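Local coordinates for protein transcriptional regulator (Aquifex aeolicus, PDB 2EH3) that probably binds DNA through an N-terminal helix-turn-helix and regulates transcription, as a dimeric member of the TetR/AcrR family, at residues Tyr85-Lys88 / Lys89-Tyr92; Glu102-Arg105 / Asn106-Phe109; Lys111-Asp114 / Ala115-Arg118; Leu160-Lys163 / Leu164-Gly167. One frame throughout, in Å; residues are numbered along the deposited sequence.

Contact 1. Residues Tyr85-Lys88 / Lys89-Tyr92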
# COMPACT_ATOMS: atom_id res chain seq x y z
N TYR A 85 -6.96 12.29 7.25
CA TYR A 85 -6.71 13.42 6.37
C TYR A 85 -5.99 14.53 7.13
O TYR A 85 -5.04 15.11 6.61
CB TYR A 85 -8.03 13.94 5.76
CG TYR A 85 -7.82 14.89 4.60
CD1 TYR A 85 -7.70 14.41 3.29
CD2 TYR A 85 -7.68 16.25 4.83
CE1 TYR A 85 -7.45 15.29 2.21
CE2 TYR A 85 -7.42 17.15 3.76
CZ TYR A 85 -7.31 16.65 2.47
OH TYR A 85 -7.07 17.51 1.43
N ARG A 86 -6.45 14.84 8.34
CA ARG A 86 -5.79 15.87 9.17
C ARG A 86 -4.34 15.45 9.45
O ARG A 86 -3.44 16.29 9.49
CB ARG A 86 -6.51 16.03 10.52
CG ARG A 86 -7.91 16.62 10.46
CD ARG A 86 -8.29 17.25 11.81
NE ARG A 86 -8.09 16.37 12.96
CZ ARG A 86 -8.95 15.44 13.37
NH1 ARG A 86 -10.10 15.26 12.73
NH2 ARG A 86 -8.67 14.70 14.43
N GLU A 87 -4.14 14.15 9.65
CA GLU A 87 -2.81 13.57 9.93
C GLU A 87 -2.13 13.08 8.65
O GLU A 87 -1.26 12.23 8.73
CB GLU A 87 -2.94 12.36 10.89
CG GLU A 87 -3.64 12.66 12.22
CD GLU A 87 -2.75 13.42 13.20
OE1 GLU A 87 -1.61 12.96 13.42
OE2 GLU A 87 -3.21 14.44 13.75
N LYS A 88 -2.45 13.66 7.49
CA LYS A 88 -1.88 13.13 6.24
C LYS A 88 -0.36 13.13 6.14
O LYS A 88 0.21 12.27 5.46
CB LYS A 88 -2.52 13.80 5.02
CG LYS A 88 -2.42 15.30 4.97
CD LYS A 88 -3.35 15.82 3.88
CE LYS A 88 -3.57 17.31 4.02
NZ LYS A 88 -4.10 17.66 5.37
N LYS A 89 0.32 14.05 6.82
CA LYS A 89 1.78 14.04 6.79
C LYS A 89 2.30 12.79 7.50
O LYS A 89 3.28 12.17 7.07
CB LYS A 89 2.34 15.33 7.42
CG LYS A 89 2.10 16.55 6.52
CD LYS A 89 2.71 17.81 7.11
CE LYS A 89 2.29 19.05 6.31
NZ LYS A 89 2.83 19.04 4.93
N VAL A 90 1.63 12.39 8.58
CA VAL A 90 2.05 11.21 9.29
C VAL A 90 1.69 9.96 8.48
O VAL A 90 2.43 8.98 8.50
CB VAL A 90 1.43 11.16 10.70
CG1 VAL A 90 1.83 9.87 11.43
CG2 VAL A 90 1.87 12.38 11.50
N VAL A 91 0.57 10.01 7.76
CA VAL A 91 0.18 8.88 6.93
C VAL A 91 1.26 8.67 5.87
O VAL A 91 1.64 7.54 5.58
CB VAL A 91 -1.19 9.13 6.25
CG1 VAL A 91 -1.46 8.03 5.21
CG2 VAL A 91 -2.30 9.15 7.30
N TYR A 92 1.77 9.77 5.31
CA TYR A 92 2.82 9.70 4.30
C TYR A 92 4.09 9.07 4.92
O TYR A 92 4.70 8.17 4.33
CB TYR A 92 3.05 11.12 3.77
CG TYR A 92 3.92 11.21 2.57
CD1 TYR A 92 5.31 11.14 2.70
CD2 TYR A 92 3.38 11.35 1.29
CE1 TYR A 92 6.13 11.22 1.59
CE2 TYR A 92 4.18 11.43 0.18
CZ TYR A 92 5.55 11.36 0.33
OH TYR A 92 6.36 11.43 -0.78
O HOH W 1 -0.78 16.23 8.60

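Contact 2. Residues Glu102-Arg105 / Asn106-Phe109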
# COMPACT_ATOMS: atom_id res chain seq x y z
N GLU A 102 13.11 -1.68 5.94
CA GLU A 102 13.17 -3.06 6.37
C GLU A 102 13.05 -3.06 7.91
O GLU A 102 12.33 -3.87 8.50
CB GLU A 102 14.51 -3.72 5.99
CG GLU A 102 14.68 -3.94 4.52
CD GLU A 102 13.79 -5.04 3.98
OE1 GLU A 102 13.23 -5.85 4.77
OE2 GLU A 102 13.67 -5.12 2.74
N LYS A 103 13.77 -2.13 8.54
CA LYS A 103 13.81 -2.02 10.00
C LYS A 103 12.49 -1.72 10.70
O LYS A 103 12.22 -2.27 11.78
CB LYS A 103 14.86 -0.96 10.40
CG LYS A 103 15.07 -0.79 11.90
CD LYS A 103 16.07 0.33 12.22
CE LYS A 103 16.51 0.23 13.69
NZ LYS A 103 17.47 1.30 14.10
N PHE A 104 11.65 -0.89 10.08
CA PHE A 104 10.40 -0.50 10.72
C PHE A 104 9.14 -1.12 10.11
O PHE A 104 8.03 -0.78 10.52
CB PHE A 104 10.26 1.04 10.69
CG PHE A 104 11.41 1.77 11.34
CD1 PHE A 104 11.83 1.44 12.63
CD2 PHE A 104 12.02 2.83 10.69
CE1 PHE A 104 12.84 2.17 13.25
CE2 PHE A 104 13.04 3.57 11.32
CZ PHE A 104 13.44 3.24 12.60
N ARG A 105 9.30 -2.04 9.17
CA ARG A 105 8.13 -2.67 8.54
C ARG A 105 7.18 -3.31 9.54
O ARG A 105 5.95 -3.22 9.38
CB ARG A 105 8.57 -3.74 7.53
CG ARG A 105 7.41 -4.19 6.62
CD ARG A 105 7.93 -4.97 5.42
NE ARG A 105 8.84 -4.13 4.65
CZ ARG A 105 9.61 -4.56 3.66
NH1 ARG A 105 9.58 -5.83 3.29
NH2 ARG A 105 10.42 -3.70 3.04
N ASN A 106 7.74 -3.91 10.58
CA ASN A 106 6.92 -4.57 11.58
C ASN A 106 5.98 -3.59 12.30
O ASN A 106 4.88 -3.98 12.69
CB ASN A 106 7.80 -5.28 12.60
CG ASN A 106 8.60 -4.29 13.44
OD1 ASN A 106 9.53 -3.62 12.94
ND2 ASN A 106 8.23 -4.17 14.71
N ILE A 107 6.42 -2.35 12.48
CA ILE A 107 5.58 -1.36 13.16
C ILE A 107 4.38 -1.01 12.30
O ILE A 107 3.25 -0.89 12.80
CB ILE A 107 6.38 -0.08 13.47
CG1 ILE A 107 7.55 -0.44 14.38
CG2 ILE A 107 5.48 1.01 14.12
CD1 ILE A 107 8.58 0.67 14.56
N TYR A 108 4.62 -0.82 11.01
CA TYR A 108 3.57 -0.50 10.06
C TYR A 108 2.51 -1.58 10.20
O TYR A 108 1.34 -1.28 10.42
CB TYR A 108 4.10 -0.52 8.63
CG TYR A 108 3.06 -0.36 7.56
CD1 TYR A 108 2.63 0.91 7.15
CD2 TYR A 108 2.50 -1.47 6.93
CE1 TYR A 108 1.69 1.07 6.13
CE2 TYR A 108 1.56 -1.33 5.91
CZ TYR A 108 1.16 -0.05 5.51
OH TYR A 108 0.26 0.05 4.47
N PHE A 109 2.92 -2.83 10.09
CA PHE A 109 1.92 -3.89 10.20
C PHE A 109 1.29 -4.04 11.58
O PHE A 109 0.10 -4.40 11.68
CB PHE A 109 2.50 -5.22 9.70
CG PHE A 109 2.61 -5.28 8.20
CD1 PHE A 109 1.47 -5.15 7.40
CD2 PHE A 109 3.86 -5.42 7.57
CE1 PHE A 109 1.55 -5.14 6.00
CE2 PHE A 109 3.95 -5.42 6.16
CZ PHE A 109 2.80 -5.27 5.37
O HOH W 2 10.58 -4.76 10.57

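Contact 3. Residues Lys111-Asp114 / Ala115-Arg118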
# COMPACT_ATOMS: atom_id res chain seq x y z
N LYS A 111 0.52 -1.65 13.72
CA LYS A 111 -0.49 -0.62 13.85
C LYS A 111 -1.71 -0.89 13.02
O LYS A 111 -2.83 -0.61 13.45
CB LYS A 111 0.10 0.75 13.48
CG LYS A 111 1.19 1.19 14.43
CD LYS A 111 0.78 1.02 15.90
CE LYS A 111 1.82 1.69 16.80
NZ LYS A 111 1.55 1.52 18.26
N ILE A 112 -1.51 -1.42 11.81
CA ILE A 112 -2.63 -1.73 10.94
C ILE A 112 -3.43 -2.84 11.58
O ILE A 112 -4.66 -2.78 11.64
CB ILE A 112 -2.17 -2.23 9.55
CG1 ILE A 112 -1.43 -1.11 8.81
CG2 ILE A 112 -3.41 -2.74 8.76
CD1 ILE A 112 -2.33 0.01 8.29
N GLU A 113 -2.72 -3.86 12.07
CA GLU A 113 -3.40 -5.00 12.70
C GLU A 113 -4.21 -4.53 13.89
O GLU A 113 -5.32 -5.01 14.11
CB GLU A 113 -2.37 -6.05 13.14
CG GLU A 113 -2.94 -7.26 13.87
CD GLU A 113 -4.03 -7.97 13.09
OE1 GLU A 113 -3.98 -7.93 11.85
OE2 GLU A 113 -4.93 -8.58 13.72
N ASP A 114 -3.66 -3.59 14.66
CA ASP A 114 -4.39 -3.10 15.83
C ASP A 114 -5.64 -2.37 15.40
O ASP A 114 -6.71 -2.56 15.99
CB ASP A 114 -3.56 -2.16 16.69
CG ASP A 114 -4.30 -1.74 17.95
OD1 ASP A 114 -4.52 -2.60 18.82
OD2 ASP A 114 -4.68 -0.56 18.07
N ALA A 115 -5.52 -1.52 14.38
CA ALA A 115 -6.68 -0.79 13.90
C ALA A 115 -7.72 -1.80 13.39
O ALA A 115 -8.92 -1.64 13.62
CB ALA A 115 -6.28 0.17 12.77
N LYS A 116 -7.24 -2.84 12.69
CA LYS A 116 -8.14 -3.85 12.16
C LYS A 116 -8.87 -4.59 13.28
O LYS A 116 -10.08 -4.82 13.19
CB LYS A 116 -7.37 -4.86 11.30
CG LYS A 116 -8.28 -5.70 10.42
CD LYS A 116 -7.48 -6.42 9.35
CE LYS A 116 -7.16 -7.85 9.74
NZ LYS A 116 -8.36 -8.71 9.65
N ARG A 117 -8.13 -4.94 14.34
CA ARG A 117 -8.74 -5.64 15.47
C ARG A 117 -9.83 -4.77 16.11
O ARG A 117 -10.91 -5.27 16.42
CB ARG A 117 -7.70 -6.00 16.55
CG ARG A 117 -6.79 -7.17 16.20
CD ARG A 117 -6.03 -7.68 17.44
NE ARG A 117 -5.19 -6.65 18.07
CZ ARG A 117 -3.96 -6.33 17.66
NH1 ARG A 117 -3.43 -6.97 16.63
NH2 ARG A 117 -3.27 -5.39 18.28
N ARG A 118 -9.55 -3.48 16.27
CA ARG A 118 -10.54 -2.60 16.88
C ARG A 118 -11.76 -2.41 15.99
O ARG A 118 -12.90 -2.36 16.48
CB ARG A 118 -9.91 -1.24 17.19
CG ARG A 118 -8.88 -1.35 18.26
CD ARG A 118 -8.22 -0.01 18.49
NE ARG A 118 -7.16 -0.12 19.50
CZ ARG A 118 -7.38 -0.01 20.81
NH1 ARG A 118 -8.61 0.21 21.25
NH2 ARG A 118 -6.38 -0.12 21.65
O HOH W 3 -6.53 -4.39 19.89

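Contact 4. Residues Leu160-Lys163 / Leu164-Gly167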
# COMPACT_ATOMS: atom_id res chain seq x y z
N LEU A 160 -12.79 12.91 -1.08
CA LEU A 160 -12.58 11.61 -0.46
C LEU A 160 -13.81 11.17 0.32
O LEU A 160 -14.20 10.00 0.27
CB LEU A 160 -11.34 11.61 0.47
CG LEU A 160 -10.06 11.47 -0.34
CD1 LEU A 160 -9.53 12.84 -0.65
CD2 LEU A 160 -9.04 10.63 0.42
N LYS A 161 -14.45 12.10 1.03
CA LYS A 161 -15.64 11.75 1.78
C LYS A 161 -16.78 11.31 0.90
O LYS A 161 -17.50 10.38 1.26
CB LYS A 161 -16.03 12.91 2.68
CG LYS A 161 -15.04 12.96 3.83
CD LYS A 161 -15.16 14.19 4.63
CE LYS A 161 -16.52 14.33 5.22
NZ LYS A 161 -16.37 15.45 6.20
N GLU A 162 -16.95 11.94 -0.25
CA GLU A 162 -17.99 11.51 -1.17
C GLU A 162 -17.71 10.08 -1.64
O GLU A 162 -18.61 9.24 -1.64
CB GLU A 162 -18.04 12.49 -2.36
CG GLU A 162 -19.14 12.17 -3.35
CD GLU A 162 -19.21 13.20 -4.48
OE1 GLU A 162 -19.68 14.33 -4.22
OE2 GLU A 162 -18.75 12.86 -5.58
N LYS A 163 -16.47 9.79 -2.03
CA LYS A 163 -16.11 8.44 -2.46
C LYS A 163 -16.35 7.42 -1.36
O LYS A 163 -16.91 6.35 -1.60
CB LYS A 163 -14.62 8.40 -2.85
CG LYS A 163 -14.29 9.36 -3.99
CD LYS A 163 -14.78 8.84 -5.31
CE LYS A 163 -13.70 8.01 -5.97
NZ LYS A 163 -14.17 7.50 -7.29
N LEU A 164 -15.92 7.74 -0.15
CA LEU A 164 -16.10 6.80 0.98
C LEU A 164 -17.58 6.58 1.25
O LEU A 164 -18.04 5.45 1.38
CB LEU A 164 -15.43 7.38 2.25
CG LEU A 164 -15.59 6.47 3.46
CD1 LEU A 164 -14.71 5.25 3.30
CD2 LEU A 164 -15.11 7.22 4.70
N ARG A 165 -18.34 7.67 1.33
CA ARG A 165 -19.78 7.58 1.58
C ARG A 165 -20.49 6.67 0.59
O ARG A 165 -21.28 5.78 0.99
CB ARG A 165 -20.41 8.99 1.52
CG ARG A 165 -21.91 9.01 1.74
CD ARG A 165 -22.47 10.43 1.63
NE ARG A 165 -21.46 11.41 1.97
CZ ARG A 165 -21.00 12.35 1.14
NH1 ARG A 165 -21.47 12.46 -0.11
NH2 ARG A 165 -20.04 13.16 1.56
N GLU A 166 -20.23 6.85 -0.70
CA GLU A 166 -20.90 6.00 -1.68
C GLU A 166 -20.50 4.55 -1.60
O GLU A 166 -21.35 3.67 -1.75
CB GLU A 166 -20.69 6.57 -3.09
CG GLU A 166 -21.56 7.82 -3.32
CD GLU A 166 -23.04 7.60 -2.96
OE1 GLU A 166 -23.69 6.70 -3.57
OE2 GLU A 166 -23.57 8.33 -2.07
N GLY A 167 -19.22 4.30 -1.34
CA GLY A 167 -18.77 2.92 -1.25
C GLY A 167 -19.31 2.23 -0.02
O GLY A 167 -19.68 1.06 -0.12
O HOH W 4 -21.54 14.64 -2.35

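Contact 1. Residues Tyr85-Lys88 / Lys89-Tyr92
The carbonyl of Glu87 opens the helix that follows it: its O takes the N-H of Val91 at 3.0 Å and a weak, bent bond from Val90 N. Glu87 thus ends one helix and stands at the N-cap of the next. One residue on, Tyr92 N bonds to Lys88 O at 3.0 Å. A water bridges the junction, donating to Arg86 O and accepting from Lys89 N. Behind the turn, Lys88 folds back on the preceding helix. With its CG between the backbone N and the carbonyl carbon (chi1 57°) and a bend at the far end of the chain, NZ arrives 3.0 Å from Tyr85 O. Lys88 N reaches the same oxygen from the opposite face of the peptide, so two donors grip one carbonyl, while Lys88 CD lies 4.2 Å above the centre of the Tyr85 ring. Packing across the turn is lighter. Val91 CG2 rests 3.6 Å from Glu87 O, and Val90 CG2 runs alongside the Glu87 carboxylate, whose oxygens are engaged by Thr57 and Lys60. The turn joins helices 73-86 and 88-99, with Val90 against helices 3-18 and 46-67, Lys88 and Val91 against helix 131-152, and Tyr92 packed on Ile151 of helix 131-152 and edge-to-face with Phe16 of helix 3-18.

Contact 2. Residues Glu102-Arg105 / Asn106-Phe109
The first turn of helix 105-126 begins here, with Phe104 at its N-cap position and its carbonyl receiving the first N-H groups. Ile107 N bonds to Phe104 O at 3.0 Å, and Tyr108 N adds a weak bond to the same oxygen; Phe109 N then meets Arg105 O at 3.1 Å. A water accepts from Asn106 N and lies 2.9 Å from Glu102 O, linking the loop to the helix start. Phe104 and Ile107 point the same way, their CD1 atoms 3.9 Å apart. Arg105 and Phe109 also run side by side: the aliphatic CG of Arg105 touches Phe109 CE2 at 3.7 Å, while the guanidinium plane stands 83° from the ring. Arg105 starts with its CG opposite the backbone N (chi1 -167°) and bends at chi3, which carries the charged end back over the loop, where NH2 forms a salt bridge with Glu102 OE2 at 3.6 Å and NE bonds to Leu99 O. Its NH1 makes a hydrogen bond with the Tyr92 hydroxyl of the second subunit. Tyr108 CD2 sits over the centre of one Phe109 face, 3.8 Å above it. With an alanine in place of Phe109, the Arg105 methylenes and Tyr108 would probably lose the ring they pack on, and His148 of the second subunit its edge-to-face partner. This N-terminal turn, with an i to i+3 pair (Phe104, Ile107) and an i to i+4 pair (Arg105, Phe109), leads into helix 105-126 of the all-alpha TetR-type C-terminal domain.

Contact 3. Residues Lys111-Asp114 / Ala115-Arg118
Asp114 divides its carboxylate between two arginines one turn further along the helix, and the two grips differ. The firmer one is with Arg118: NE points at Asp114 OD2 over 2.9 Å with an N-H...O angle of 162°. NE comes to the syn side of OD2 but tilted out of the carboxylate plane, while OD2 lies in the guanidinium plane; the two flat groups are turned 70° apart. Asp114 CG lies opposite the backbone N (chi1 -176°), which swings the carboxylate along the helix toward this partner; His58 of helix 46-67 bonds to the same OD2, and Arg118 packs on Ile62 and Phe65 of that helix. Such i to i+4 acid-arginine pairing is familiar on helix surfaces, and here belongs to a network on helix 105-126 that takes in Arg117 and, through a long and less certain ion pair, Glu113. A leucine in place of Arg118 would probably leave the carboxylate to His58 and the weak bond from Arg117, and so less firmly fixed. The exposed Arg117 side is looser. Its NH2 makes only a weak, bent bond to Asp114 OD1 at 3.1 Å, and a water links that OD1 to Arg117 NE. One guanidinium face lies over the backbone, with Asp114 CA 3.5 Å from its plane. The main chain of this turn is regular, Arg117 N bonding to Glu113 O at 2.8 Å.

Contact 4. Residues Leu160-Lys163 / Leu164-Gly167
One face of the Arg165 guanidinium lies over the preceding turn of its own helix, with Lys161 O 3.6 Å above the plane toward the rim and Glu162 CA on the same face, 3.9 Å from CZ. The side chain leaves the helix with CG opposite the backbone N (chi1 178°), then bends at chi3, so the flat group doubles back over residues 161 and 162. NH1 approaches the methylenes of Glu162, 4.0 Å from CG. The carboxylate of Glu162 is turned 71° from the guanidinium, and the two charged groups meet through water: it donates to Glu162 OE1 at 2.7 Å and accepts from Arg165 NH1 at 3.1 Å. This exposed pairing is therefore solvent-mediated rather than a direct ion pair. Beneath it runs the regular i to i+4 bonding of helix 157-171, the last helix of the modelled chain, in the TetR-type C-terminal domain, with Leu164 N on Leu160 O at 2.9 Å and Arg165 N on Lys161 O at 2.8 Å. Gly167 N closes the turn on Lys163 O. Leu160 and Leu164 both pack on Leu81 of helix 73-86, and Leu160 also touches Tyr149 and Val150 of helix 131-152. Lys161 sends NZ to Glu82, with a weaker bond to Glu78, both ligands of the bound magnesium ions; the positive charge beside these acids is likely to offset part of their negative charge. Lys163 reaches out of the subunit to form a salt bridge with Glu136 of the second subunit.

Overall arrangement
All four contacts fall within the TetR-type C-terminal domain and follow one another in series along the chain. Contact 1 joins helices 73-86 and 88-99 near the centre of the chain; contact 2 begins helix 105-126 and contact 3 continues it, their centres about 14 Å apart. Contact 4 belongs to helix 157-171, about 29 Å between centres from contact 2 and on the opposite side of the chain's centre, yet its nearest atoms come within about 4 Å of contact 1 without touching. Each contact has at least one residue within reach of the second subunit, so these local turns of the helical domain border the dimer partner, while contact 4 also lies beside the magnesium sites.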